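Local coordinates for protein Cwp19 (Clostridioides difficile, PDB 5OQ3) that probably hydrolyses cell-wall glycan through the TIM-barrel glycoside hydrolase domain present here, one part of a longer S-layer-associated protein, at residues N37-K42 with S363-A368; V71-K76 with A121-Y126; S83-W88 with V172-E177. All coordinates share one frame; numbering follows the deposited sequence.

Contact 2 lies in the core, pairing two neighbouring strands of the parallel eight-stranded barrel, and every touching residue is buried. Contacts 1 and 3 are partly buried and tie loops to helices: contact 1 joins the loop after the first strand to the helix after the last, and contact 3 sets the loop leaving strand 68-74 against helix 165-181. Backbone bonds and ring faces dominate contact 2, whereas a carboxylate gripped by hydroxyl and backbone N-H is central to both others. Contacts 2 and 3 touch, R74 NH1 lying 3.2 Å from N86 OD1 in a probable weak hydrogen bond; contact 1 stays about 5 Å from contact 2 at the nearest atoms.

Contact 1 (N37-K42 with S363-A368); sequences NLDWPK and SAKDIA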
ATOM      1  N   ASN A  37      -6.759   3.100 -13.190  1.00 16.77           N
ATOM      2  CA  ASN A  37      -5.738   3.572 -14.130  1.00 16.74           C
ATOM      3  C   ASN A  37      -5.141   4.901 -13.647  1.00 17.21           C
ATOM      4  O   ASN A  37      -4.845   5.766 -14.432  1.00 18.95           O
ATOM      5  CB  ASN A  37      -6.364   3.664 -15.546  1.00 16.97           C
ATOM      6  CG  ASN A  37      -6.794   2.302 -16.042  1.00 15.79           C
ATOM      7  OD1 ASN A  37      -7.901   1.841 -15.754  1.00 19.68           O
ATOM      8  ND2 ASN A  37      -5.882   1.605 -16.716  1.00 17.53           N
ATOM      9  N   LEU A  38      -4.963   5.042 -12.332  1.00 17.02           N
ATOM     10  CA  LEU A  38      -4.580   6.352 -11.765  1.00 16.94           C
ATOM     11  C   LEU A  38      -3.237   6.855 -12.316  1.00 15.72           C
ATOM     12  O   LEU A  38      -3.146   7.959 -12.858  1.00 17.46           O
ATOM     13  CB  LEU A  38      -4.526   6.284 -10.237  1.00 18.48           C
ATOM     14  CG  LEU A  38      -4.207   7.596  -9.531  1.00 19.33           C
ATOM     15  CD1 LEU A  38      -5.390   8.556  -9.682  1.00 22.24           C
ATOM     16  CD2 LEU A  38      -3.807   7.391  -8.056  1.00 21.16           C
ATOM     17  N   ASP A  39      -2.193   6.051 -12.142  1.00 15.73           N
ATOM     18  CA  ASP A  39      -0.869   6.388 -12.614  1.00 14.32           C
ATOM     19  C   ASP A  39      -0.450   5.661 -13.888  1.00 16.16           C
ATOM     20  O   ASP A  39       0.243   6.237 -14.697  1.00 19.55           O
ATOM     21  CB  ASP A  39       0.190   6.070 -11.558  1.00 12.66           C
ATOM     22  CG  ASP A  39       0.036   6.880 -10.274  1.00 12.98           C
ATOM     23  OD1 ASP A  39       0.055   8.113 -10.332  1.00 16.18           O
ATOM     24  OD2 ASP A  39      -0.186   6.298  -9.192  1.00 16.34           O
ATOM     25  N   TRP A  40      -0.805   4.381 -14.011  1.00 15.26           N
ATOM     26  CA  TRP A  40      -0.458   3.553 -15.164  1.00 15.50           C
ATOM     27  C   TRP A  40      -1.417   2.345 -15.190  1.00 14.94           C
ATOM     28  O   TRP A  40      -1.787   1.861 -14.096  1.00 17.58           O
ATOM     29  CB  TRP A  40       0.991   3.051 -15.035  1.00 14.36           C
ATOM     30  CG  TRP A  40       1.413   2.206 -16.191  1.00 14.52           C
ATOM     31  CD1 TRP A  40       1.851   2.632 -17.412  1.00 15.20           C
ATOM     32  CD2 TRP A  40       1.301   0.781 -16.276  1.00 14.01           C
ATOM     33  NE1 TRP A  40       2.056   1.563 -18.224  1.00 15.78           N
ATOM     34  CE2 TRP A  40       1.730   0.411 -17.554  1.00 13.98           C
ATOM     35  CE3 TRP A  40       0.913  -0.230 -15.367  1.00 15.41           C
ATOM     36  CZ2 TRP A  40       1.759  -0.916 -17.976  1.00 15.46           C
ATOM     37  CZ3 TRP A  40       0.942  -1.554 -15.799  1.00 17.15           C
ATOM     38  CH2 TRP A  40       1.331  -1.877 -17.096  1.00 17.49           C
ATOM     39  N   PRO A  41      -1.807   1.827 -16.356  1.00 16.15           N
ATOM     40  CA  PRO A  41      -1.614   2.437 -17.688  1.00 16.56           C
ATOM     41  C   PRO A  41      -2.695   3.441 -18.009  1.00 19.20           C
ATOM     42  O   PRO A  41      -3.825   3.272 -17.564  1.00 20.95           O
ATOM     43  CB  PRO A  41      -1.730   1.223 -18.620  1.00 18.37           C
ATOM     44  CG  PRO A  41      -2.698   0.324 -17.939  1.00 18.01           C
ATOM     45  CD  PRO A  41      -2.463   0.511 -16.450  1.00 15.70           C
ATOM     46  N   LYS A  42      -2.352   4.476 -18.778  1.00 19.37           N
ATOM     47  CA  LYS A  42      -3.344   5.459 -19.205  1.00 22.63           C
ATOM     48  C   LYS A  42      -4.237   4.832 -20.273  1.00 22.85           C
ATOM     49  O   LYS A  42      -5.428   5.142 -20.340  1.00 28.25           O
ATOM     50  CB  LYS A  42      -2.625   6.683 -19.765  1.00 28.36           C
ATOM     51  CG  LYS A  42      -3.487   7.895 -20.052  1.00 36.34           C
ATOM     52  CD  LYS A  42      -2.720   8.903 -20.908  1.00 46.25           C
ATOM     53  CE  LYS A  42      -2.773  10.315 -20.334  1.00 54.67           C
ATOM     54  NZ  LYS A  42      -4.156  10.854 -20.223  1.00 60.29           N
ATOM     55  N   SER A 363       1.373  10.649  -5.746  1.00 10.04           N
ATOM     56  CA  SER A 363       1.728   9.465  -6.512  1.00 11.15           C
ATOM     57  C   SER A 363       2.585   9.879  -7.702  1.00 11.59           C
ATOM     58  O   SER A 363       2.815  11.066  -7.940  1.00 12.45           O
ATOM     59  CB  SER A 363       0.483   8.662  -6.948  1.00 11.38           C
ATOM     60  OG  SER A 363      -0.253   9.371  -7.926  1.00 14.16           O
ATOM     61  N   ALA A 364       3.018   8.898  -8.471  1.00 12.36           N
ATOM     62  CA  ALA A 364       3.909   9.115  -9.609  1.00 12.57           C
ATOM     63  C   ALA A 364       3.410  10.148 -10.604  1.00 14.37           C
ATOM     64  O   ALA A 364       4.215  10.961 -11.098  1.00 14.97           O
ATOM     65  CB  ALA A 364       4.163   7.802 -10.313  1.00 12.45           C
ATOM     66  N   LYS A 365       2.107  10.142 -10.909  1.00 13.81           N
ATOM     67  CA  LYS A 365       1.577  11.103 -11.871  1.00 15.62           C
ATOM     68  C   LYS A 365       1.818  12.549 -11.444  1.00 16.05           C
ATOM     69  O   LYS A 365       1.911  13.457 -12.286  1.00 17.70           O
ATOM     70  CB  LYS A 365       0.084  10.862 -12.114  1.00 15.51           C
ATOM     71  CG  LYS A 365      -0.865  11.198 -10.967  1.00 20.44           C
ATOM     72  CD  LYS A 365      -2.302  10.956 -11.442  1.00 28.03           C
ATOM     73  CE  LYS A 365      -3.319  11.026 -10.323  1.00 36.46           C
ATOM     74  NZ  LYS A 365      -3.413  12.388  -9.741  1.00 45.51           N
ATOM     75  N   ASP A 366       1.812  12.775 -10.124  1.00 14.26           N
ATOM     76  CA  ASP A 366       1.964  14.154  -9.654  1.00 15.18           C
ATOM     77  C   ASP A 366       3.354  14.693  -9.941  1.00 15.69           C
ATOM     78  O   ASP A 366       3.513  15.845 -10.271  1.00 17.48           O
ATOM     79  CB  ASP A 366       1.635  14.243  -8.171  1.00 17.30           C
ATOM     80  CG  ASP A 366       0.203  13.897  -7.891  1.00 15.17           C
ATOM     81  OD1 ASP A 366      -0.713  14.571  -8.406  1.00 18.38           O
ATOM     82  OD2 ASP A 366      -0.035  12.955  -7.118  1.00 15.76           O
ATOM     83  N   ILE A 367       4.348  13.816  -9.835  1.00 13.87           N
ATOM     84  CA  ILE A 367       5.694  14.174 -10.247  1.00 16.20           C
ATOM     85  C   ILE A 367       5.747  14.386 -11.767  1.00 18.49           C
ATOM     86  O   ILE A 367       6.283  15.417 -12.233  1.00 20.22           O
ATOM     87  CB  ILE A 367       6.693  13.072  -9.830  1.00 14.82           C
ATOM     88  CG1 ILE A 367       6.767  12.958  -8.305  1.00 14.04           C
ATOM     89  CG2 ILE A 367       8.086  13.393 -10.364  1.00 16.44           C
ATOM     90  CD1 ILE A 367       7.495  11.741  -7.775  1.00 13.92           C
ATOM     91  N   ALA A 368       5.213  13.417 -12.505  1.00 20.73           N
ATOM     92  CA  ALA A 368       5.228  13.508 -13.982  1.00 20.30           C
ATOM     93  C   ALA A 368       4.552  14.764 -14.536  1.00 21.45           C
ATOM     94  O   ALA A 368       5.017  15.316 -15.532  1.00 25.40           O
ATOM     95  CB  ALA A 368       4.625  12.249 -14.604  1.00 22.69           C
TER
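D39 and K365 mark the nearest approach of the two backbones, their CA atoms 5.4 Å apart. Residues 37-42 form an irregular loop with a cis peptide bond before P41, while 363-368 leave another cis peptide, the one preceding S363, and lead into a helix. The carboxylate of D39 spans the gap. With CG anti to its carbonyl carbon (chi1 -63°), it reaches the start of the helix, where OD1 accepts two hydrogen bonds. S363 OG donates one at 2.7 Å, meeting the syn lone pair of OD1. The other comes from the backbone: K365 N lies 2.9 Å from D39 OD1, approaching from above the carboxylate plane, 40° out of it. The backbone N-H at the start of the helix, together with the hydroxyl, would probably favour the charged form of D39. D39 OD2 is held separately by S33 N. The contact lies at the seam of a TIM barrel, where strands 27-32 and 356-361 pair: the loop after the first meets the helix after the eighth, and A364 also makes a backbone hydrogen bond to W31 of the first strand. S363 is fixed from a further direction, its N donating to the anti lone pair of D366 OD2 at 3.0 Å. K365 supplies the apolar flank. Its CB and CG run past D39 OD1, and its CE comes within 3.3 Å of L38 CD1, a close carbon-carbon approach, as the two side chains cross at about a right angle. A bend at the last torsion (chi4 65°) turns the ammonium toward D366, making a long salt bridge of 3.7 Å from NZ to OD1. N37 ND2 donates to P41 O at 2.8 Å and draws the chain at N37 back onto P41; the same amide nitrogen also bonds Y91 O.

Contact 2 (V71-K76 with A121-Y126); sequences VQVRPK and AWFNPY
Q72 lies flat over one face of W122, within a pair of adjacent parallel strands of the TIM barrel. Its CB sits 3.7 Å from the centroid of the six-membered ring in a CH-pi contact, and the extended chain carries the amide on across the indole, the two planes 17° apart. Alongside, W122 N donates to V71 O, and W122 O accepts from V73 N at 2.8 Å and weakly from R74 N. This doubled acceptance marks a beta bulge, where the register shifts by one before N124 N bonds to R74 O. On the opposite, helix-facing side of the sheet, V73 CG2 rests over the face of F123, 3.8 Å from its centroid. R74 is extended, CG anti to the backbone N (chi1 179°), and runs past the edge of that ring to bring NE 2.8 Å from N124 O, nearly in the guanidinium plane. Further out, I175 and V178 of helix 165-181 pack on F123, while D190 OD1 bonds W122 NE1. S33 OG and V35 N both bond Q72 OE1, which holds the amide oxygen in place over the ring. R74 NH2 is shared between Y170 OH and P125 O, the latter 3.1 Å away.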
ATOM      1  N   VAL A  71       4.676  -0.569  -7.365  1.00  7.59           N
ATOM      2  CA  VAL A  71       3.704  -0.713  -8.459  1.00  7.94           C
ATOM      3  C   VAL A  71       2.595  -1.666  -8.036  1.00  7.77           C
ATOM      4  O   VAL A  71       2.887  -2.772  -7.590  1.00  8.20           O
ATOM      5  CB  VAL A  71       4.420  -1.234  -9.717  1.00  9.94           C
ATOM      6  CG1 VAL A  71       3.420  -1.375 -10.856  1.00 12.04           C
ATOM      7  CG2 VAL A  71       5.571  -0.265 -10.089  1.00 11.72           C
ATOM      8  N   GLN A  72       1.349  -1.239  -8.160  1.00  9.11           N
ATOM      9  CA  GLN A  72       0.164  -1.969  -7.684  1.00  9.66           C
ATOM     10  C   GLN A  72      -0.179  -3.102  -8.628  1.00 11.66           C
ATOM     11  O   GLN A  72      -0.838  -2.910  -9.627  1.00 12.67           O
ATOM     12  CB  GLN A  72      -0.989  -0.965  -7.544  1.00 11.27           C
ATOM     13  CG  GLN A  72      -2.191  -1.452  -6.769  1.00 12.10           C
ATOM     14  CD  GLN A  72      -3.210  -0.372  -6.578  1.00 12.48           C
ATOM     15  OE1 GLN A  72      -3.330   0.518  -7.433  1.00 13.46           O
ATOM     16  NE2 GLN A  72      -3.986  -0.453  -5.487  1.00 14.30           N
ATOM     17  N   VAL A  73       0.303  -4.299  -8.273  1.00  8.92           N
ATOM     18  CA  VAL A  73       0.112  -5.493  -9.064  1.00 10.53           C
ATOM     19  C   VAL A  73      -1.197  -6.231  -8.755  1.00  9.65           C
ATOM     20  O   VAL A  73      -1.616  -7.077  -9.526  1.00 10.58           O
ATOM     21  CB  VAL A  73       1.307  -6.456  -8.974  1.00 11.43           C
ATOM     22  CG1 VAL A  73       2.603  -5.784  -9.448  1.00 12.68           C
ATOM     23  CG2 VAL A  73       1.498  -7.085  -7.604  1.00 10.75           C
ATOM     24  N   ARG A  74      -1.779  -5.925  -7.587  1.00 10.23           N
ATOM     25  CA  ARG A  74      -3.096  -6.472  -7.149  1.00 10.68           C
ATOM     26  C   ARG A  74      -3.946  -5.322  -6.636  1.00 11.16           C
ATOM     27  O   ARG A  74      -4.065  -5.126  -5.426  1.00 11.48           O
ATOM     28  CB  ARG A  74      -2.905  -7.506  -6.051  1.00 10.83           C
ATOM     29  CG  ARG A  74      -4.179  -8.131  -5.490  1.00 10.50           C
ATOM     30  CD  ARG A  74      -3.849  -8.955  -4.270  1.00 10.33           C
ATOM     31  NE  ARG A  74      -5.015  -9.442  -3.566  1.00 11.52           N
ATOM     32  CZ  ARG A  74      -5.599 -10.618  -3.752  1.00 12.62           C
ATOM     33  NH1 ARG A  74      -5.183 -11.439  -4.682  1.00 13.25           N
ATOM     34  NH2 ARG A  74      -6.614 -10.981  -2.942  1.00 12.96           N
ATOM     35  N   PRO A  75      -4.566  -4.572  -7.565  1.00 11.73           N
ATOM     36  CA  PRO A  75      -5.443  -3.503  -7.130  1.00 12.44           C
ATOM     37  C   PRO A  75      -6.800  -3.948  -6.645  1.00 12.55           C
ATOM     38  O   PRO A  75      -7.408  -3.230  -5.843  1.00 16.01           O
ATOM     39  CB  PRO A  75      -5.609  -2.657  -8.384  1.00 13.66           C
ATOM     40  CG  PRO A  75      -5.398  -3.582  -9.520  1.00 12.61           C
ATOM     41  CD  PRO A  75      -4.309  -4.491  -9.017  1.00 11.41           C
ATOM     42  N   LYS A  76      -7.265  -5.127  -7.073  1.00 12.75           N
ATOM     43  CA  LYS A  76      -8.668  -5.520  -6.850  1.00 12.99           C
ATOM     44  C   LYS A  76      -8.834  -7.036  -7.000  1.00 13.67           C
ATOM     45  O   LYS A  76      -9.467  -7.522  -7.946  1.00 15.10           O
ATOM     46  CB  LYS A  76      -9.563  -4.746  -7.807  1.00 16.24           C
ATOM     47  CG  LYS A  76     -11.040  -4.920  -7.569  1.00 17.49           C
ATOM     48  CD  LYS A  76     -11.801  -4.230  -8.684  1.00 23.46           C
ATOM     49  CE  LYS A  76     -13.205  -4.761  -8.748  1.00 29.97           C
ATOM     50  NZ  LYS A  76     -13.815  -4.473 -10.061  1.00 32.74           N
ATOM     51  N   ALA A 121       6.480  -4.784  -5.398  1.00  6.14           N
ATOM     52  CA  ALA A 121       5.150  -5.215  -5.819  1.00  6.27           C
ATOM     53  C   ALA A 121       4.144  -4.910  -4.727  1.00  6.57           C
ATOM     54  O   ALA A 121       4.266  -5.428  -3.603  1.00  7.83           O
ATOM     55  CB  ALA A 121       5.169  -6.705  -6.124  1.00  6.56           C
ATOM     56  N   TRP A 122       3.156  -4.066  -5.061  1.00  6.80           N
ATOM     57  CA  TRP A 122       2.145  -3.628  -4.142  1.00  7.26           C
ATOM     58  C   TRP A 122       0.839  -4.426  -4.352  1.00  6.93           C
ATOM     59  O   TRP A 122       0.316  -4.510  -5.465  1.00  7.19           O
ATOM     60  CB  TRP A 122       1.983  -2.127  -4.298  1.00  8.24           C
ATOM     61  CG  TRP A 122       0.752  -1.423  -3.858  1.00  9.36           C
ATOM     62  CD1 TRP A 122      -0.168  -1.820  -2.908  1.00  9.25           C
ATOM     63  CD2 TRP A 122       0.344  -0.129  -4.286  1.00 10.68           C
ATOM     64  NE1 TRP A 122      -1.140  -0.872  -2.787  1.00 10.75           N
ATOM     65  CE2 TRP A 122      -0.861   0.164  -3.624  1.00 10.55           C
ATOM     66  CE3 TRP A 122       0.841   0.795  -5.208  1.00 10.44           C
ATOM     67  CZ2 TRP A 122      -1.559   1.372  -3.815  1.00 11.53           C
ATOM     68  CZ3 TRP A 122       0.137   1.977  -5.425  1.00 11.91           C
ATOM     69  CH2 TRP A 122      -1.046   2.250  -4.728  1.00 13.57           C
ATOM     70  N   PHE A 123       0.348  -4.947  -3.240  1.00  7.18           N
ATOM     71  CA  PHE A 123      -0.874  -5.752  -3.183  1.00  7.57           C
ATOM     72  C   PHE A 123      -1.897  -5.122  -2.232  1.00  8.54           C
ATOM     73  O   PHE A 123      -1.536  -4.632  -1.143  1.00  9.33           O
ATOM     74  CB  PHE A 123      -0.563  -7.150  -2.644  1.00  7.00           C
ATOM     75  CG  PHE A 123       0.450  -7.921  -3.435  1.00  8.34           C
ATOM     76  CD1 PHE A 123       1.832  -7.753  -3.234  1.00  8.13           C
ATOM     77  CD2 PHE A 123       0.046  -8.932  -4.289  1.00  8.86           C
ATOM     78  CE1 PHE A 123       2.748  -8.484  -3.943  1.00  8.53           C
ATOM     79  CE2 PHE A 123       0.969  -9.656  -5.008  1.00  9.84           C
ATOM     80  CZ  PHE A 123       2.333  -9.458  -4.817  1.00  9.31           C
ATOM     81  N   ASN A 124      -3.181  -5.205  -2.603  1.00  8.90           N
ATOM     82  CA  ASN A 124      -4.289  -4.931  -1.686  1.00  8.54           C
ATOM     83  C   ASN A 124      -4.818  -6.310  -1.232  1.00  9.73           C
ATOM     84  O   ASN A 124      -5.293  -7.071  -2.059  1.00 10.31           O
ATOM     85  CB  ASN A 124      -5.341  -4.073  -2.373  1.00  9.16           C
ATOM     86  CG  ASN A 124      -6.515  -3.770  -1.469  1.00 10.17           C
ATOM     87  OD1 ASN A 124      -7.025  -4.663  -0.772  1.00 11.68           O
ATOM     88  ND2 ASN A 124      -7.000  -2.510  -1.525  1.00 11.98           N
ATOM     89  N   PRO A 125      -4.675  -6.678   0.057  1.00  8.78           N
ATOM     90  CA  PRO A 125      -4.993  -8.060   0.403  1.00  9.52           C
ATOM     91  C   PRO A 125      -6.491  -8.426   0.313  1.00  9.47           C
ATOM     92  O   PRO A 125      -6.807  -9.491  -0.225  1.00 11.49           O
ATOM     93  CB  PRO A 125      -4.476  -8.189   1.859  1.00 11.12           C
ATOM     94  CG  PRO A 125      -4.313  -6.798   2.349  1.00 12.23           C
ATOM     95  CD  PRO A 125      -4.031  -5.949   1.165  1.00 11.52           C
ATOM     96  N   TYR A 126      -7.378  -7.624   0.923  1.00  9.86           N
ATOM     97  CA  TYR A 126      -8.765  -8.072   1.193  1.00  9.71           C
ATOM     98  C   TYR A 126      -9.839  -7.525   0.228  1.00  9.94           C
ATOM     99  O   TYR A 126     -10.932  -8.046   0.244  1.00 10.36           O
ATOM    100  CB  TYR A 126      -9.226  -7.724   2.610  1.00  9.79           C
ATOM    101  CG  TYR A 126      -8.261  -8.095   3.737  1.00  9.84           C
ATOM    102  CD1 TYR A 126      -7.928  -9.408   4.021  1.00  9.71           C
ATOM    103  CD2 TYR A 126      -7.731  -7.112   4.544  1.00 12.19           C
ATOM    104  CE1 TYR A 126      -7.078  -9.729   5.063  1.00  9.34           C
ATOM    105  CE2 TYR A 126      -6.907  -7.411   5.613  1.00 11.30           C
ATOM    106  CZ  TYR A 126      -6.592  -8.733   5.881  1.00  9.31           C
ATOM    107  OH  TYR A 126      -5.765  -8.993   6.935  1.00  9.39           O
TER

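Contact 3 (S83-W88 with V172-E177); sequences SNINPW and VDSIAE. With EDO (1,2-ethanediol), chain C.
S83 OG takes part in three hydrogen bonds: it donates to E177 OE1 at 2.6 Å and accepts from the backbone N atoms of I85 and N86, so an ST turn and an ST motif share one hydroxyl. Through it the loop leaving the second strand of the TIM barrel is tied to helix 165-181, which links the third strand to the fourth outside the barrel. E177 reaches across fully extended, chi1 and chi2 both near 180°, and both carboxylate oxygens use syn lone pairs, OE2 taking an almost straight bond of 2.9 Å from N84 N. One loop bond to each oxygen fixes the carboxylate's rotation. The I85 and E177 side chains come from opposite directions, I85 CD1 3.9 Å from E177 OE1; I85 CG2 rests against S174 OG. N86 ND2 donates to S174 OG at 2.9 Å, in its amide plane, while Y170 bonds N86 OD1 through OH and S174 OG through O. An ethanediol, probably from the crystallisation liquor, lies over one face of W88, but its placement beside S83 is doubtful. Between loop and helix a water accepts from N86 ND2 and donates to S174 O, at 2.8 Å, and to E177 OE1, at 2.7 Å.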
ATOM      1  N   SER A  83      -0.858 -15.591 -13.624  1.00 14.03           N
ATOM      2  CA  SER A  83      -1.180 -16.225 -12.341  1.00 15.38           C
ATOM      3  C   SER A  83      -2.025 -17.472 -12.591  1.00 17.15           C
ATOM      4  O   SER A  83      -2.863 -17.475 -13.488  1.00 18.49           O
ATOM      5  CB  SER A  83      -1.989 -15.261 -11.477  1.00 14.73           C
ATOM      6  OG  SER A  83      -2.321 -15.836 -10.229  1.00 15.18           O
ATOM      7  N   ASN A  84      -1.832 -18.483 -11.756  1.00 17.22           N
ATOM      8  CA  ASN A  84      -2.692 -19.661 -11.702  1.00 20.41           C
ATOM      9  C   ASN A  84      -3.682 -19.566 -10.506  1.00 18.92           C
ATOM     10  O   ASN A  84      -4.337 -20.538 -10.162  1.00 24.49           O
ATOM     11  CB  ASN A  84      -1.822 -20.937 -11.574  1.00 25.50           C
ATOM     12  CG  ASN A  84      -0.964 -21.208 -12.800  1.00 32.43           C
ATOM     13  OD1 ASN A  84      -1.349 -20.902 -13.938  1.00 42.28           O
ATOM     14  ND2 ASN A  84       0.191 -21.834 -12.581  1.00 42.43           N
ATOM     15  N   ILE A  85      -3.764 -18.397  -9.865  1.00 16.80           N
ATOM     16  CA  ILE A  85      -4.594 -18.179  -8.664  1.00 17.69           C
ATOM     17  C   ILE A  85      -5.608 -17.036  -8.885  1.00 16.37           C
ATOM     18  O   ILE A  85      -6.783 -17.166  -8.540  1.00 19.22           O
ATOM     19  CB  ILE A  85      -3.704 -17.843  -7.427  1.00 16.96           C
ATOM     20  CG1 ILE A  85      -2.640 -18.936  -7.194  1.00 17.84           C
ATOM     21  CG2 ILE A  85      -4.566 -17.634  -6.174  1.00 17.47           C
ATOM     22  CD1 ILE A  85      -1.587 -18.535  -6.176  1.00 20.47           C
ATOM     23  N   ASN A  86      -5.148 -15.901  -9.400  1.00 14.05           N
ATOM     24  CA  ASN A  86      -5.925 -14.679  -9.442  1.00 14.23           C
ATOM     25  C   ASN A  86      -6.135 -14.250 -10.875  1.00 14.16           C
ATOM     26  O   ASN A  86      -5.303 -14.505 -11.736  1.00 16.10           O
ATOM     27  CB  ASN A  86      -5.205 -13.579  -8.630  1.00 12.66           C
ATOM     28  CG  ASN A  86      -5.234 -13.875  -7.156  1.00 13.02           C
ATOM     29  OD1 ASN A  86      -6.280 -13.825  -6.553  1.00 15.65           O
ATOM     30  ND2 ASN A  86      -4.083 -14.233  -6.589  1.00 13.34           N
ATOM     31  N   PRO A  87      -7.274 -13.581 -11.162  1.00 14.40           N
ATOM     32  CA  PRO A  87      -7.639 -13.236 -12.542  1.00 13.20           C
ATOM     33  C   PRO A  87      -6.902 -12.012 -13.052  1.00 13.29           C
ATOM     34  O   PRO A  87      -6.561 -11.111 -12.269  1.00 13.57           O
ATOM     35  CB  PRO A  87      -9.117 -12.865 -12.422  1.00 14.87           C
ATOM     36  CG  PRO A  87      -9.235 -12.356 -11.008  1.00 14.58           C
ATOM     37  CD  PRO A  87      -8.349 -13.277 -10.208  1.00 13.66           C
ATOM     38  N   TRP A  88      -6.733 -11.909 -14.380  1.00 12.23           N
ATOM     39  CA  TRP A  88      -6.163 -10.694 -14.969  1.00 12.63           C
ATOM     40  C   TRP A  88      -6.945  -9.458 -14.562  1.00 12.82           C
ATOM     41  O   TRP A  88      -8.184  -9.443 -14.604  1.00 14.40           O
ATOM     42  CB  TRP A  88      -6.143 -10.763 -16.501  1.00 14.17           C
ATOM     43  CG  TRP A  88      -5.208 -11.786 -17.087  1.00 15.54           C
ATOM     44  CD1 TRP A  88      -5.534 -12.981 -17.663  1.00 16.64           C
ATOM     45  CD2 TRP A  88      -3.795 -11.652 -17.198  1.00 15.34           C
ATOM     46  NE1 TRP A  88      -4.393 -13.607 -18.112  1.00 17.01           N
ATOM     47  CE2 TRP A  88      -3.318 -12.788 -17.875  1.00 16.44           C
ATOM     48  CE3 TRP A  88      -2.880 -10.649 -16.813  1.00 14.86           C
ATOM     49  CZ2 TRP A  88      -1.948 -12.987 -18.138  1.00 19.22           C
ATOM     50  CZ3 TRP A  88      -1.521 -10.850 -17.075  1.00 15.98           C
ATOM     51  CH2 TRP A  88      -1.080 -12.000 -17.750  1.00 17.21           C
ATOM     52  N   VAL A 172      -1.309 -15.323   1.451  1.00  7.60           N
ATOM     53  CA  VAL A 172       0.097 -15.733   1.482  1.00  7.80           C
ATOM     54  C   VAL A 172       0.511 -16.415   0.173  1.00  8.96           C
ATOM     55  O   VAL A 172       1.558 -16.119  -0.399  1.00  8.54           O
ATOM     56  CB  VAL A 172       0.381 -16.619   2.679  1.00  7.94           C
ATOM     57  CG1 VAL A 172       1.748 -17.263   2.626  1.00  8.31           C
ATOM     58  CG2 VAL A 172       0.220 -15.808   3.973  1.00  8.55           C
ATOM     59  N   ASP A 173      -0.317 -17.363  -0.262  1.00  8.65           N
ATOM     60  CA  ASP A 173       0.005 -18.098  -1.469  1.00  9.84           C
ATOM     61  C   ASP A 173       0.005 -17.207  -2.701  1.00  9.83           C
ATOM     62  O   ASP A 173       0.776 -17.420  -3.623  1.00 11.94           O
ATOM     63  CB  ASP A 173      -1.000 -19.266  -1.633  1.00 11.15           C
ATOM     64  CG  ASP A 173      -0.824 -20.374  -0.580  1.00 13.94           C
ATOM     65  OD1 ASP A 173       0.232 -20.408   0.129  1.00 15.51           O
ATOM     66  OD2 ASP A 173      -1.763 -21.209  -0.429  1.00 17.56           O
ATOM     67  N   SER A 174      -0.895 -16.223  -2.724  1.00 10.05           N
ATOM     68  CA  SER A 174      -0.964 -15.284  -3.846  1.00 10.49           C
ATOM     69  C   SER A 174       0.328 -14.449  -3.942  1.00 10.02           C
ATOM     70  O   SER A 174       0.865 -14.260  -5.040  1.00 12.37           O
ATOM     71  CB  SER A 174      -2.159 -14.346  -3.671  1.00 12.26           C
ATOM     72  OG  SER A 174      -3.436 -14.965  -3.813  1.00 12.78           O
ATOM     73  N   ILE A 175       0.836 -14.022  -2.802  1.00  8.62           N
ATOM     74  CA  ILE A 175       2.098 -13.300  -2.797  0.52  7.47           C
ATOM     75  C   ILE A 175       3.293 -14.190  -3.105  1.00  8.35           C
ATOM     76  O   ILE A 175       4.193 -13.792  -3.867  1.00  8.41           O
ATOM     77  CB  ILE A 175       2.224 -12.562  -1.473  0.52  9.57           C
ATOM     78  CG1 ILE A 175       1.124 -11.501  -1.473  0.52  8.73           C
ATOM     79  CG2 ILE A 175       3.608 -11.949  -1.342  0.52  9.66           C
ATOM     80  CD1 ILE A 175       0.832 -11.031  -0.096  0.52 10.05           C
ATOM     81  N   ALA A 176       3.260 -15.407  -2.563  1.00  7.73           N
ATOM     82  CA  ALA A 176       4.374 -16.344  -2.766  1.00  8.28           C
ATOM     83  C   ALA A 176       4.571 -16.638  -4.253  1.00  8.82           C
ATOM     84  O   ALA A 176       5.710 -16.830  -4.683  1.00  9.50           O
ATOM     85  CB  ALA A 176       4.162 -17.602  -2.004  1.00  9.55           C
ATOM     86  N   GLU A 177       3.472 -16.700  -5.008  1.00  9.08           N
ATOM     87  CA  GLU A 177       3.581 -16.952  -6.448  1.00 10.44           C
ATOM     88  C   GLU A 177       4.438 -15.867  -7.126  1.00  9.30           C
ATOM     89  O   GLU A 177       5.274 -16.130  -7.985  1.00 10.82           O
ATOM     90  CB  GLU A 177       2.175 -16.983  -7.090  1.00 13.28           C
ATOM     91  CG  GLU A 177       2.125 -17.225  -8.597  1.00 15.06           C
ATOM     92  CD  GLU A 177       0.706 -17.203  -9.147  1.00 16.02           C
ATOM     93  OE1 GLU A 177      -0.070 -16.228  -8.903  1.00 16.14           O
ATOM     94  OE2 GLU A 177       0.365 -18.139  -9.863  1.00 18.39           O
TER
HETATM   95  C1  EDO C 502      -4.088 -14.101 -14.540  1.00 23.85           C
HETATM   96  O1  EDO C 502      -3.537 -12.876 -14.145  1.00 17.11           O
HETATM   97  C2  EDO C 502      -3.143 -14.811 -15.395  1.00 18.55           C
HETATM   98  O2  EDO C 502      -2.825 -16.089 -14.912  1.00 38.27           O
HETATM   99  O   HOH W   1      -0.945 -14.363  -7.114  1.00 13.96           O